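Side-chain contact in uncharacterized protein MG296 homolog (Mycoplasma pneumoniae, PDB 2I15), which is of unknown function and forms an all-alpha structure of the Mg296 family: residues S108-T113 with G119-Q124. Numbering follows the deposited sequence.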
loop_
_atom_site.group_PDB
_atom_site.type_symbol
_atom_site.label_atom_id
_atom_site.label_comp_id
_atom_site.label_asym_id
_atom_site.label_seq_id
_atom_site.Cartn_x
_atom_site.Cartn_y
_atom_site.Cartn_z
ATOM N N SER A 108 -8.276 -3.210 -11.270
ATOM C CA SER A 108 -9.197 -2.108 -11.575
ATOM C C SER A 108 -9.703 -2.256 -13.003
ATOM O O SER A 108 -10.886 -2.063 -13.271
ATOM C CB SER A 108 -8.505 -0.749 -11.434
ATOM O OG SER A 108 -8.189 -0.470 -10.086
ATOM N N ALA A 109 -8.796 -2.590 -13.921
ATOM C CA ALA A 109 -9.149 -2.786 -15.327
ATOM C C ALA A 109 -10.234 -3.856 -15.412
ATOM O O ALA A 109 -11.248 -3.696 -16.102
ATOM C CB ALA A 109 -7.940 -3.227 -16.111
ATOM N N LEU A 110 -9.998 -4.958 -14.713
ATOM C CA LEU A 110 -10.948 -6.062 -14.669
ATOM C C LEU A 110 -12.327 -5.477 -14.362
ATOM O O LEU A 110 -13.316 -5.760 -15.043
ATOM C CB LEU A 110 -10.550 -7.041 -13.559
ATOM C CG LEU A 110 -9.345 -7.955 -13.760
ATOM C CD1 LEU A 110 -9.100 -8.748 -12.496
ATOM C CD2 LEU A 110 -9.599 -8.893 -14.936
ATOM N N ALA A 111 -12.366 -4.658 -13.313
ATOM C CA ALA A 111 -13.587 -4.007 -12.868
ATOM C C ALA A 111 -14.153 -3.108 -13.947
ATOM O O ALA A 111 -15.352 -3.149 -14.222
ATOM C CB ALA A 111 -13.318 -3.206 -11.601
ATOM N N ILE A 112 -13.299 -2.286 -14.555
ATOM C CA ILE A 112 -13.758 -1.387 -15.611
ATOM C C ILE A 112 -14.391 -2.255 -16.693
ATOM O O ILE A 112 -15.488 -1.981 -17.195
ATOM C CB ILE A 112 -12.589 -0.605 -16.254
ATOM C CG1 ILE A 112 -11.756 0.093 -15.184
ATOM C CG2 ILE A 112 -13.131 0.439 -17.221
ATOM C CD1 ILE A 112 -12.492 1.176 -14.467
ATOM N N THR A 113 -13.683 -3.328 -17.019
ATOM C CA THR A 113 -14.105 -4.253 -18.047
ATOM C C THR A 113 -15.413 -4.989 -17.765
ATOM O O THR A 113 -16.208 -5.200 -18.677
ATOM C CB THR A 113 -12.974 -5.263 -18.340
ATOM O OG1 THR A 113 -11.750 -4.537 -18.486
ATOM C CG2 THR A 113 -13.238 -6.018 -19.634
ATOM N N GLY A 119 -13.369 -0.221 -6.773
ATOM C CA GLY A 119 -13.653 0.157 -5.404
ATOM C C GLY A 119 -14.432 -0.969 -4.748
ATOM O O GLY A 119 -13.944 -1.590 -3.801
ATOM N N ARG A 120 -15.640 -1.255 -5.229
ATOM C CA ARG A 120 -16.389 -2.357 -4.619
ATOM C C ARG A 120 -15.711 -3.675 -5.015
ATOM O O ARG A 120 -15.572 -4.607 -4.203
ATOM C CB ARG A 120 -17.849 -2.379 -5.070
ATOM C CG ARG A 120 -18.647 -3.457 -4.343
ATOM C CD ARG A 120 -20.025 -3.672 -4.956
ATOM N NE ARG A 120 -21.086 -3.338 -4.013
ATOM C CZ ARG A 120 -21.277 -2.126 -3.502
ATOM N NH1 ARG A 120 -20.475 -1.127 -3.849
ATOM N NH2 ARG A 120 -22.269 -1.915 -2.646
ATOM N N TYR A 121 -15.264 -3.730 -6.268
ATOM C CA TYR A 121 -14.586 -4.908 -6.787
ATOM C C TYR A 121 -13.409 -5.178 -5.846
ATOM O O TYR A 121 -13.279 -6.268 -5.266
ATOM C CB TYR A 121 -14.083 -4.627 -8.210
ATOM C CG TYR A 121 -13.645 -5.857 -8.973
ATOM C CD1 TYR A 121 -14.564 -6.835 -9.331
ATOM C CD2 TYR A 121 -12.313 -6.042 -9.335
ATOM C CE1 TYR A 121 -14.175 -7.959 -10.037
ATOM C CE2 TYR A 121 -11.912 -7.170 -10.044
ATOM C CZ TYR A 121 -12.853 -8.126 -10.384
ATOM O OH TYR A 121 -12.469 -9.262 -11.057
ATOM N N HIS A 122 -12.562 -4.163 -5.705
ATOM C CA HIS A 122 -11.391 -4.238 -4.849
ATOM C C HIS A 122 -11.729 -4.652 -3.420
ATOM O O HIS A 122 -11.039 -5.477 -2.816
ATOM C CB HIS A 122 -10.694 -2.879 -4.802
ATOM C CG HIS A 122 -9.768 -2.636 -5.949
ATOM N ND1 HIS A 122 -8.533 -3.219 -6.032
ATOM C CD2 HIS A 122 -9.915 -1.867 -7.051
ATOM C CE1 HIS A 122 -7.939 -2.822 -7.151
ATOM N NE2 HIS A 122 -8.756 -2.008 -7.778
ATOM N N GLN A 123 -12.789 -4.068 -2.875
ATOM C CA GLN A 123 -13.206 -4.365 -1.507
ATOM C C GLN A 123 -13.682 -5.803 -1.326
ATOM O O GLN A 123 -13.347 -6.447 -0.331
ATOM C CB GLN A 123 -14.267 -3.355 -1.083
ATOM C CG GLN A 123 -13.668 -1.971 -0.936
ATOM C CD GLN A 123 -14.705 -0.867 -0.767
ATOM O OE1 GLN A 123 -15.888 -1.055 -1.065
ATOM N NE2 GLN A 123 -14.256 0.302 -0.308
ATOM N N GLN A 124 -14.445 -6.315 -2.286
ATOM C CA GLN A 124 -14.903 -7.691 -2.194
ATOM C C GLN A 124 -13.643 -8.558 -2.171
ATOM O O GLN A 124 -13.467 -9.428 -1.306
ATOM C CB GLN A 124 -15.782 -8.019 -3.399
ATOM C CG GLN A 124 -16.965 -7.083 -3.533
ATOM C CD GLN A 124 -17.787 -7.332 -4.790
ATOM O OE1 GLN A 124 -17.262 -7.324 -5.912
ATOM N NE2 GLN A 124 -19.088 -7.545 -4.609
#
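Tyr-121 lays its ring over Ala-111, and its outer end meets the neighbouring Leu-110. The methyl CB of Ala-111 lies 3.7 Å from CG of Tyr-121, at the root of the ring. The Ala-111 CA sits above one face, displaced toward the rim. Farther out, the side chains of Leu-110 and Tyr-121 cross at a slant. CB of Leu-110 approaches CE2 of Tyr-121 at 3.8 Å, and CD1 of Leu-110 lies 3.7 Å from OH of Tyr-121. CG of Tyr-121 is anti to the backbone N (chi1 -167°), which swings the ring across to helix 92-113. OH of Tyr-121 hydrogen-bonds Glu-21 of the second subunit, and Phe-30 of that subunit packs on Leu-110, so this corner is also tied to the neighbouring subunit.

The next residue, His-122, meets Ser-108, about one turn before Ala-111. NE2 of His-122 and OG of Ser-108 form a hydrogen bond of 2.8 Å, with the hydroxyl in the imidazole plane. Either atom could be the donor. ND1 of His-122 is hydrogen-bonded elsewhere, and the ring of Tyr-135 meets the imidazole.

Gly-119 is the N-cap of helix 120-128. The short segments cross at 124°, 9.7 Å apart at closest approach. This is a buried corner between two consecutive helices of an all-alpha fold, joined by a short loop.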